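Local structure of ComZ (Thermus thermophilus, 6QVI) at residues Y19-G24 / A121-T126; Q34-R39 / P516-L521; S54-L59 / L98-Q103; G159-G164 / G266-S271. The protein is a natural competence-associated pilin that probably serves as a DNA receptor at the tip of the pilus. One frame throughout, in Å; residues are numbered along the deposited sequence.

From the N terminus, helix 12-40 first supplies Y19-G24, and contact 1 closes when strand 120-130 brings A121-T126 alongside it. Contact 3 lies wholly inside that loop, joining the segment after the helix to the end of strand 90-100. Contact 2 starts between the two halves of contact 1 and crosses it: Q34-R39 is met by strand 517-529, at the far end of the chain. Its loop therefore encloses contact 3 and also contact 4, which lies farther along the chain, within the beta-solenoid. Contacts 1 and 2 share one helix and neighbouring strands, linked by a probable hydrogen bond from Leu-521 N to Thr-126 O (2.7 Å).

Contact 1: Y19-G24 / A121-T126; sequences YAAEAG and ARVQAT
Ala-21 O has two polar partners: Ser-112 OG of the neighbouring strand 107-115 hydrogen-bonds to it, and Gly-24 N approaches it in a weak bond at 2.8 Å. Val-123 CG2 is a van der Waals neighbour of the same oxygen at 3.8 Å. The site belongs to the pseudopilin-like domain, where the long helix 12-40 lies on a curved antiparallel sheet. The segment axes support this description, running 29° from parallel with a closest approach of 7.3 Å. Alanines on both sides are consistent with so close an approach. Ala-21 CB points at the strand and stands 3.7 Å from Ala-121 O and 3.8 Å from Val-123 CG1, touching a backbone oxygen and a methyl group together. Val-123 splits its branches between two targets: with CG1 anti to its own carbonyl carbon (chi1 -49°), that methyl meets the alanine methyl, while the other covers the Ala-21 carbonyl. Glu-22 leaves the helix at the side and bends back; its carboxylate is held by a hydrogen bond between OE1 and Tyr-523 OH of strand 517-529, next in the sheet to Val-123. Across the segments its link is looser, OE1 lying 4.4 Å from Val-123 CG2.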
# COMPACT_ATOMS: atom_id res chain seq x y z
N TYR A 19 -5.24 0.52 -43.68
CA TYR A 19 -4.93 -0.70 -42.97
C TYR A 19 -3.54 -0.68 -42.43
O TYR A 19 -3.28 -1.19 -41.39
CB TYR A 19 -5.10 -1.91 -43.86
CG TYR A 19 -4.59 -3.16 -43.23
CD1 TYR A 19 -5.39 -3.91 -42.41
CD2 TYR A 19 -3.32 -3.59 -43.44
CE1 TYR A 19 -4.93 -5.06 -41.82
CE2 TYR A 19 -2.85 -4.73 -42.85
CZ TYR A 19 -3.67 -5.46 -42.04
OH TYR A 19 -3.21 -6.60 -41.46
N ALA A 20 -2.65 -0.06 -43.14
CA ALA A 20 -1.30 -0.03 -42.68
C ALA A 20 -1.24 0.78 -41.44
O ALA A 20 -0.60 0.40 -40.51
CB ALA A 20 -0.43 0.59 -43.73
N ALA A 21 -1.88 1.91 -41.42
CA ALA A 21 -1.84 2.75 -40.25
C ALA A 21 -2.57 2.13 -39.10
O ALA A 21 -2.09 2.10 -38.00
CB ALA A 21 -2.42 4.10 -40.57
N GLU A 22 -3.74 1.61 -39.38
CA GLU A 22 -4.57 0.99 -38.36
C GLU A 22 -3.90 -0.25 -37.79
O GLU A 22 -4.17 -0.64 -36.64
CB GLU A 22 -5.90 0.56 -38.96
CG GLU A 22 -6.98 1.58 -38.89
CD GLU A 22 -7.67 1.59 -37.55
OE1 GLU A 22 -8.02 2.70 -37.08
OE2 GLU A 22 -7.86 0.50 -36.97
N ALA A 23 -2.99 -0.86 -38.55
CA ALA A 23 -2.17 -1.91 -37.98
C ALA A 23 -1.28 -1.37 -36.88
O ALA A 23 -1.10 -2.02 -35.83
CB ALA A 23 -1.33 -2.59 -39.07
N GLY A 24 -0.71 -0.19 -37.10
CA GLY A 24 0.19 0.35 -36.10
C GLY A 24 -0.55 0.81 -34.86
O GLY A 24 -0.15 0.52 -33.73
N ALA A 121 -1.57 7.40 -45.06
CA ALA A 121 -2.67 7.63 -44.13
C ALA A 121 -2.14 7.76 -42.71
O ALA A 121 -1.13 7.14 -42.33
CB ALA A 121 -3.71 6.50 -44.17
N ARG A 122 -2.88 8.48 -41.91
CA ARG A 122 -2.51 8.78 -40.53
C ARG A 122 -3.71 8.49 -39.64
O ARG A 122 -4.82 9.00 -39.91
CB ARG A 122 -2.09 10.25 -40.44
CG ARG A 122 -1.40 10.73 -39.21
CD ARG A 122 -1.04 12.18 -39.46
NE ARG A 122 -1.16 12.96 -38.25
CZ ARG A 122 -0.13 13.25 -37.46
NH1 ARG A 122 1.09 12.82 -37.78
NH2 ARG A 122 -0.33 13.98 -36.37
N VAL A 123 -3.51 7.71 -38.59
CA VAL A 123 -4.60 7.49 -37.64
C VAL A 123 -4.10 7.75 -36.22
O VAL A 123 -2.95 7.47 -35.87
CB VAL A 123 -5.20 6.07 -37.76
CG1 VAL A 123 -5.50 5.77 -39.19
CG2 VAL A 123 -4.33 5.02 -37.14
N GLN A 124 -4.99 8.22 -35.38
CA GLN A 124 -4.49 8.62 -34.08
C GLN A 124 -5.59 8.50 -33.04
O GLN A 124 -6.78 8.56 -33.38
CB GLN A 124 -3.94 10.05 -34.15
CG GLN A 124 -4.89 11.17 -34.03
CD GLN A 124 -4.15 12.51 -33.91
OE1 GLN A 124 -3.08 12.68 -34.49
NE2 GLN A 124 -4.70 13.43 -33.12
N ALA A 125 -5.17 8.26 -31.78
CA ALA A 125 -6.10 8.18 -30.65
C ALA A 125 -5.55 8.88 -29.43
O ALA A 125 -4.35 8.79 -29.11
CB ALA A 125 -6.41 6.72 -30.29
N THR A 126 -6.45 9.56 -28.72
CA THR A 126 -6.11 10.20 -27.47
C THR A 126 -6.72 9.40 -26.32
O THR A 126 -7.93 9.17 -26.28
CB THR A 126 -6.66 11.61 -27.40
OG1 THR A 126 -6.01 12.41 -28.39
CG2 THR A 126 -6.39 12.19 -26.01

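Contact 2: Q34-R39 / P516-L521; sequences QQYVWR and PVFQVL
Tyr-36 lays its ring against Phe-518, Val-517 and Pro-516, and loses by far the most surface of any residue here. At this site the last part of helix 12-40 meets the start of strand 517-529, which pairs with strand 120-130 in the antiparallel sheet that the helix packs on. Tyr-36 projects from the helix toward the strand with CG anti to the backbone N (chi1 154°), and this carries the ring along three successive residues.

Phe-518 gives the contact its clearest geometry. Its CB sits over one face of the Tyr-36 ring, 4.1 Å from the centroid and 8° off the ring normal, so this is a CH-pi contact made by the methylene group rather than by the phenyl. The phenyl itself is turned obliquely: the two centroids are 5.8 Å apart and the planes meet at 41°. Phe-518 CD1 reaches back to Tyr-36 CB at 4.1 Å. Beyond it, Phe-33 of the same helix meets the Phe-518 ring edge-to-face, and Phe-127 of strand 120-130 meets it as well, so the phenyl joins a wider aromatic cluster.

At the far end of the tyrosine, the hydroxyl comes to Pro-516: OH lies 3.3 Å from CB, which is near the plane of the tyrosine ring. Between Pro-516 and Phe-518 in sequence, Val-517 O lies 3.6 Å from Tyr-36 CE2.

The evidence points to an interface held by dispersion and CH-pi attraction, with helix and strand joined here through side-chain surfaces and without hydrogen bonds between the two segments.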
# COMPACT_ATOMS: atom_id res chain seq x y z
N GLN A 34 -1.08 -2.44 -22.12
CA GLN A 34 -0.32 -3.41 -21.34
C GLN A 34 0.68 -2.71 -20.44
O GLN A 34 0.95 -3.17 -19.32
CB GLN A 34 0.39 -4.42 -22.24
CG GLN A 34 0.86 -5.59 -21.40
CD GLN A 34 2.00 -6.35 -22.01
OE1 GLN A 34 3.16 -5.93 -21.91
NE2 GLN A 34 1.71 -7.51 -22.57
N GLN A 35 1.20 -1.57 -20.87
CA GLN A 35 1.99 -0.74 -19.99
C GLN A 35 1.13 -0.19 -18.86
O GLN A 35 1.65 0.08 -17.77
CB GLN A 35 2.63 0.39 -20.79
CG GLN A 35 3.86 -0.06 -21.58
CD GLN A 35 5.11 -0.04 -20.72
OE1 GLN A 35 5.40 0.96 -20.08
NE2 GLN A 35 5.82 -1.16 -20.67
N TYR A 36 -0.18 -0.05 -19.09
CA TYR A 36 -1.09 0.41 -18.04
C TYR A 36 -1.39 -0.69 -17.02
O TYR A 36 -1.53 -0.40 -15.84
CB TYR A 36 -2.39 0.93 -18.65
CG TYR A 36 -3.57 0.83 -17.70
CD1 TYR A 36 -4.46 -0.23 -17.76
CD2 TYR A 36 -3.77 1.80 -16.71
CE1 TYR A 36 -5.52 -0.32 -16.89
CE2 TYR A 36 -4.84 1.73 -15.83
CZ TYR A 36 -5.71 0.66 -15.92
OH TYR A 36 -6.79 0.56 -15.06
N VAL A 37 -1.50 -1.93 -17.46
CA VAL A 37 -1.74 -3.03 -16.53
C VAL A 37 -0.46 -3.41 -15.81
O VAL A 37 -0.51 -3.98 -14.72
CB VAL A 37 -2.35 -4.27 -17.21
CG1 VAL A 37 -3.46 -3.87 -18.19
CG2 VAL A 37 -1.27 -5.12 -17.89
N TRP A 38 0.71 -3.18 -16.41
CA TRP A 38 1.90 -3.56 -15.68
C TRP A 38 2.13 -2.66 -14.48
O TRP A 38 2.72 -3.11 -13.48
CB TRP A 38 3.14 -3.56 -16.58
CG TRP A 38 4.30 -4.18 -15.86
CD1 TRP A 38 4.39 -5.48 -15.40
CD2 TRP A 38 5.51 -3.53 -15.46
NE1 TRP A 38 5.59 -5.67 -14.74
CE2 TRP A 38 6.30 -4.50 -14.76
CE3 TRP A 38 6.01 -2.23 -15.62
CZ2 TRP A 38 7.56 -4.19 -14.24
CZ3 TRP A 38 7.26 -1.94 -15.09
CH2 TRP A 38 8.02 -2.92 -14.41
N ARG A 39 1.61 -1.44 -14.51
CA ARG A 39 1.70 -0.53 -13.38
C ARG A 39 0.54 -0.67 -12.41
O ARG A 39 0.67 -0.20 -11.27
CB ARG A 39 1.74 0.91 -13.89
CG ARG A 39 3.09 1.35 -14.34
CD ARG A 39 3.00 2.62 -15.10
NE ARG A 39 4.34 3.11 -15.43
CZ ARG A 39 5.07 2.68 -16.46
NH1 ARG A 39 4.60 1.73 -17.26
NH2 ARG A 39 6.27 3.20 -16.67
N PRO A 516 -8.08 3.99 -11.13
CA PRO A 516 -7.55 3.42 -12.38
C PRO A 516 -8.41 3.75 -13.60
O PRO A 516 -9.62 3.47 -13.62
CB PRO A 516 -7.52 1.91 -12.09
CG PRO A 516 -8.65 1.70 -11.05
CD PRO A 516 -8.71 2.97 -10.25
N VAL A 517 -7.80 4.34 -14.62
CA VAL A 517 -8.52 4.73 -15.83
C VAL A 517 -7.64 4.47 -17.05
O VAL A 517 -6.44 4.76 -17.05
CB VAL A 517 -8.98 6.20 -15.76
CG1 VAL A 517 -9.24 6.76 -17.14
CG2 VAL A 517 -10.24 6.31 -14.93
N PHE A 518 -8.24 3.85 -18.07
CA PHE A 518 -7.68 3.74 -19.42
C PHE A 518 -8.84 4.03 -20.37
O PHE A 518 -9.58 3.12 -20.75
CB PHE A 518 -7.03 2.37 -19.67
CG PHE A 518 -6.42 2.27 -21.00
CD1 PHE A 518 -5.10 2.66 -21.22
CD2 PHE A 518 -7.20 1.87 -22.09
CE1 PHE A 518 -4.54 2.60 -22.52
CE2 PHE A 518 -6.67 1.82 -23.38
CZ PHE A 518 -5.35 2.20 -23.60
N GLN A 519 -9.01 5.29 -20.74
CA GLN A 519 -10.20 5.66 -21.48
C GLN A 519 -9.85 6.39 -22.79
O GLN A 519 -9.00 7.27 -22.80
CB GLN A 519 -11.14 6.49 -20.60
CG GLN A 519 -12.07 7.34 -21.42
CD GLN A 519 -13.41 7.53 -20.75
OE1 GLN A 519 -14.22 6.59 -20.72
NE2 GLN A 519 -13.68 8.74 -20.29
N VAL A 520 -10.58 6.05 -23.86
CA VAL A 520 -10.35 6.67 -25.17
C VAL A 520 -11.16 7.95 -25.25
O VAL A 520 -12.39 7.92 -25.18
CB VAL A 520 -10.77 5.75 -26.33
CG1 VAL A 520 -10.74 6.54 -27.63
CG2 VAL A 520 -9.85 4.56 -26.46
N LEU A 521 -10.48 9.08 -25.45
CA LEU A 521 -11.16 10.37 -25.54
C LEU A 521 -11.51 10.74 -26.98
O LEU A 521 -12.46 11.49 -27.21
CB LEU A 521 -10.33 11.50 -24.94
CG LEU A 521 -9.96 11.45 -23.44
CD1 LEU A 521 -9.29 12.74 -23.03
CD2 LEU A 521 -11.15 11.15 -22.55

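Contact 3: S54-L59 / L98-Q103; sequences SLARGL and LYKDAQ
Where the loop after helix 12-40 turns beside the end of strand 90-100, at the margin of the domain's antiparallel sheet, a lysine-to-carbonyl bond and a leucine pair join the two. Lys-100 makes the polar link: NZ donates to Ala-56 O at 3.1 Å. The nitrogen meets the oxygen at a C=O...N angle of 140°, tilted 29° from the carbonyl plane. The aliphatic part of the lysine also comes close, CD being 3.6 Å from the same oxygen, so the chain runs past the carbonyl as well as ending on it. CG sits between the backbone N and the carbonyl carbon, and a further bend at chi3 (-128°) turns the chain's end to Ala-56. The side chain also touches Phe-70, Asn-73 and Phe-108.

The acceptor is set by a tight turn. Arg-57 N bonds to Ser-54 O, and Gly-58 N bonds to Leu-55 O; these i to i+3 bonds define the short 3-10 segment. Ala-56 O lies at the end of this turn.

Two residues before Lys-100 and three after Ala-56 the contact becomes apolar. Leu-59 and Leu-98 both direct their side chains across; Leu-59 also touches Leu-75 and Gln-35, and Leu-98 touches Phe-70 and Leu-32. Loop, helix and sheet therefore converge on this pair. Beyond Lys-100 the strand ends in an Asx turn, with Gln-103 N bonded to Asp-101 OD2. Across the leucine pair a single branch of each residue does the touching, Leu-59 CD1 resting 3.8 Å from Leu-98 CD2.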
# COMPACT_ATOMS: atom_id res chain seq x y z
N SER A 54 4.98 6.89 -12.74
CA SER A 54 3.85 7.10 -13.63
C SER A 54 4.25 7.10 -15.10
O SER A 54 5.39 7.37 -15.50
CB SER A 54 3.12 8.40 -13.33
OG SER A 54 3.64 9.45 -14.12
N LEU A 55 3.22 6.89 -15.90
CA LEU A 55 3.36 6.82 -17.34
C LEU A 55 3.91 8.12 -17.90
O LEU A 55 4.64 8.10 -18.90
CB LEU A 55 1.99 6.53 -17.92
CG LEU A 55 1.89 5.47 -18.99
CD1 LEU A 55 2.82 4.36 -18.60
CD2 LEU A 55 0.48 5.00 -18.88
N ALA A 56 3.61 9.25 -17.25
CA ALA A 56 4.07 10.51 -17.83
C ALA A 56 5.58 10.66 -17.81
O ALA A 56 6.11 11.53 -18.51
CB ALA A 56 3.41 11.67 -17.11
N ARG A 57 6.28 9.79 -17.09
CA ARG A 57 7.73 9.87 -17.00
C ARG A 57 8.40 8.86 -17.88
O ARG A 57 9.60 8.64 -17.76
CB ARG A 57 8.18 9.66 -15.55
CG ARG A 57 7.76 10.75 -14.59
CD ARG A 57 8.98 11.36 -13.93
NE ARG A 57 10.05 10.38 -13.73
CZ ARG A 57 10.28 9.72 -12.60
NH1 ARG A 57 9.54 9.96 -11.52
NH2 ARG A 57 11.28 8.84 -12.56
N GLY A 58 7.66 8.24 -18.77
CA GLY A 58 8.24 7.33 -19.73
C GLY A 58 7.59 5.98 -19.67
O GLY A 58 6.69 5.72 -18.87
N LEU A 59 8.07 5.10 -20.53
CA LEU A 59 7.58 3.74 -20.57
C LEU A 59 8.70 2.78 -20.21
O LEU A 59 9.87 3.05 -20.47
CB LEU A 59 7.04 3.37 -21.95
CG LEU A 59 6.00 4.28 -22.56
CD1 LEU A 59 5.43 3.63 -23.81
CD2 LEU A 59 4.92 4.56 -21.56
N LEU A 98 4.34 8.16 -29.77
CA LEU A 98 3.55 8.40 -28.57
C LEU A 98 3.86 9.79 -28.06
O LEU A 98 5.04 10.12 -27.86
CB LEU A 98 3.85 7.36 -27.49
CG LEU A 98 3.11 7.66 -26.18
CD1 LEU A 98 1.63 7.66 -26.44
CD2 LEU A 98 3.48 6.69 -25.06
N TYR A 99 2.83 10.61 -27.89
CA TYR A 99 2.98 11.99 -27.43
C TYR A 99 2.24 12.21 -26.12
O TYR A 99 1.08 11.81 -25.98
CB TYR A 99 2.43 12.96 -28.48
CG TYR A 99 3.02 12.79 -29.85
CD1 TYR A 99 2.47 11.89 -30.75
CD2 TYR A 99 4.10 13.55 -30.25
CE1 TYR A 99 2.99 11.74 -32.01
CE2 TYR A 99 4.62 13.42 -31.51
CZ TYR A 99 4.07 12.52 -32.40
OH TYR A 99 4.66 12.39 -33.67
N LYS A 100 2.88 12.88 -25.18
CA LYS A 100 2.21 13.26 -23.94
C LYS A 100 1.81 14.72 -24.00
O LYS A 100 2.47 15.54 -24.64
CB LYS A 100 3.06 12.98 -22.71
CG LYS A 100 3.96 14.11 -22.30
CD LYS A 100 4.79 13.70 -21.10
CE LYS A 100 4.68 14.72 -20.02
NZ LYS A 100 5.85 14.54 -19.14
N ASP A 101 0.70 15.03 -23.34
CA ASP A 101 0.21 16.39 -23.24
C ASP A 101 1.09 17.22 -22.32
O ASP A 101 1.46 16.78 -21.23
CB ASP A 101 -1.22 16.39 -22.71
CG ASP A 101 -1.94 17.70 -22.94
OD1 ASP A 101 -2.71 17.81 -23.92
OD2 ASP A 101 -1.74 18.63 -22.11
N ALA A 102 1.39 18.45 -22.74
CA ALA A 102 2.24 19.30 -21.92
C ALA A 102 1.56 19.63 -20.59
O ALA A 102 2.21 19.65 -19.54
CB ALA A 102 2.60 20.58 -22.67
N GLN A 103 0.24 19.87 -20.61
CA GLN A 103 -0.46 20.31 -19.41
C GLN A 103 -0.82 19.14 -18.49
O GLN A 103 -0.34 19.05 -17.35
CB GLN A 103 -1.74 21.06 -19.79
CG GLN A 103 -1.61 21.93 -21.02
CD GLN A 103 -1.03 23.30 -20.71
OE1 GLN A 103 -1.19 23.82 -19.60
NE2 GLN A 103 -0.36 23.89 -21.69

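Contact 4: G159-G164 / G266-S271; sequences GVYVVG and GGFDLS
With chi1 of -176° at Tyr-161 and -179° at Phe-268, both rings extend away from their own backbone nitrogens, and the tyrosine reaches the phenylalanine with the hydroxyl end of its ring. Tyr-161 belongs to strand 160-162 of the beta-solenoid, which lies parallel to strands 139-141 and 212-214. Phe-268 and Leu-270 come from the loop that follows strand 265-266. The contact thus ties a coil of the solenoid to a loop leaving a later one.

The two rings are perpendicular, their planes at 90°, with centroids 5.9 Å apart. Tyr-161 OH lies at the edge of the phenyl ring, near its plane, 3.2 Å from CZ and 3.4 Å from CE1. The ring carbon behind the hydroxyl follows, with Tyr-161 CZ 3.8 Å from Phe-268 CE1.

Leu-270 approaches from the opposite direction to the tyrosine side chain. Its CD1 methyl stands in the plane of the Tyr-161 ring, at the edge, 3.9 Å from CE2. The phenyl and this methyl therefore border the outer part of the tyrosine, while Phe-140 of strand 139-141 stacks on its ring, consistent with the stacking of aromatic residues on neighbouring coils of a solenoid. Pro-273 touches both aromatic residues, and Asp-269, between the two loop contacts, forms a salt bridge with Arg-213.

Chemically the contact is mainly apolar: the tyrosine hydroxyl meets carbon atoms of the loop, and with no hydrogen bond between the two segments the strand and loop are joined by van der Waals contact of their side chains.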
# COMPACT_ATOMS: atom_id res chain seq x y z
N GLY A 159 7.88 5.64 3.54
CA GLY A 159 7.17 6.88 3.43
C GLY A 159 6.32 7.15 4.64
O GLY A 159 6.08 6.25 5.46
N VAL A 160 5.87 8.38 4.77
CA VAL A 160 4.93 8.75 5.78
C VAL A 160 3.90 9.64 5.12
O VAL A 160 4.23 10.65 4.60
CB VAL A 160 5.50 9.42 7.04
CG1 VAL A 160 6.98 9.27 7.18
CG2 VAL A 160 5.10 10.85 7.15
N TYR A 161 2.64 9.22 5.11
CA TYR A 161 1.55 9.96 4.52
C TYR A 161 0.70 10.45 5.64
O TYR A 161 0.41 9.72 6.53
CB TYR A 161 0.75 8.99 3.65
CG TYR A 161 -0.41 9.56 2.85
CD1 TYR A 161 -1.49 10.12 3.46
CD2 TYR A 161 -0.45 9.45 1.49
CE1 TYR A 161 -2.54 10.61 2.74
CE2 TYR A 161 -1.50 9.93 0.77
CZ TYR A 161 -2.54 10.51 1.41
OH TYR A 161 -3.59 10.98 0.71
N VAL A 162 0.33 11.70 5.63
CA VAL A 162 -0.50 12.22 6.67
C VAL A 162 -1.66 12.88 5.99
O VAL A 162 -1.47 13.56 5.03
CB VAL A 162 0.24 13.27 7.45
CG1 VAL A 162 -0.65 13.88 8.49
CG2 VAL A 162 1.44 12.67 8.11
N VAL A 163 -2.88 12.68 6.45
CA VAL A 163 -3.98 13.35 5.78
C VAL A 163 -4.25 14.75 6.29
O VAL A 163 -4.40 15.63 5.50
CB VAL A 163 -5.24 12.48 5.58
CG1 VAL A 163 -4.99 11.05 5.91
CG2 VAL A 163 -6.46 13.01 6.26
N GLY A 164 -4.25 14.97 7.59
CA GLY A 164 -4.48 16.30 8.09
C GLY A 164 -5.92 16.64 8.37
O GLY A 164 -6.76 15.79 8.28
N GLY A 266 6.77 19.85 -3.95
CA GLY A 266 5.66 20.78 -4.15
C GLY A 266 4.47 20.56 -3.23
O GLY A 266 4.63 20.06 -2.11
N GLY A 267 3.26 20.75 -3.74
CA GLY A 267 2.08 20.53 -2.95
C GLY A 267 1.67 19.09 -3.01
O GLY A 267 2.36 18.24 -3.58
N PHE A 268 0.55 18.79 -2.37
CA PHE A 268 0.02 17.43 -2.37
C PHE A 268 -0.25 17.03 -3.81
O PHE A 268 -0.92 17.75 -4.55
CB PHE A 268 -1.25 17.37 -1.53
CG PHE A 268 -1.87 16.00 -1.43
CD1 PHE A 268 -1.32 14.99 -0.63
CD2 PHE A 268 -3.04 15.74 -2.11
CE1 PHE A 268 -1.96 13.75 -0.52
CE2 PHE A 268 -3.66 14.50 -2.02
CZ PHE A 268 -3.13 13.51 -1.24
N ASP A 269 0.36 15.92 -4.22
CA ASP A 269 0.43 15.49 -5.62
C ASP A 269 -0.55 14.38 -5.97
O ASP A 269 -0.19 13.46 -6.71
CB ASP A 269 1.84 15.06 -5.94
CG ASP A 269 2.20 13.79 -5.23
OD1 ASP A 269 1.78 13.60 -4.06
OD2 ASP A 269 2.91 12.97 -5.84
N LEU A 270 -1.78 14.39 -5.47
CA LEU A 270 -2.68 13.29 -5.78
C LEU A 270 -4.08 13.80 -6.02
O LEU A 270 -4.61 14.63 -5.28
CB LEU A 270 -2.73 12.26 -4.65
CG LEU A 270 -1.55 11.37 -4.29
CD1 LEU A 270 -1.88 10.46 -3.04
CD2 LEU A 270 -1.09 10.55 -5.46
N SER A 271 -4.68 13.29 -7.08
CA SER A 271 -6.10 13.40 -7.33
C SER A 271 -6.74 12.12 -6.83
O SER A 271 -6.09 11.06 -6.79
CB SER A 271 -6.39 13.62 -8.81
OG SER A 271 -5.45 12.94 -9.63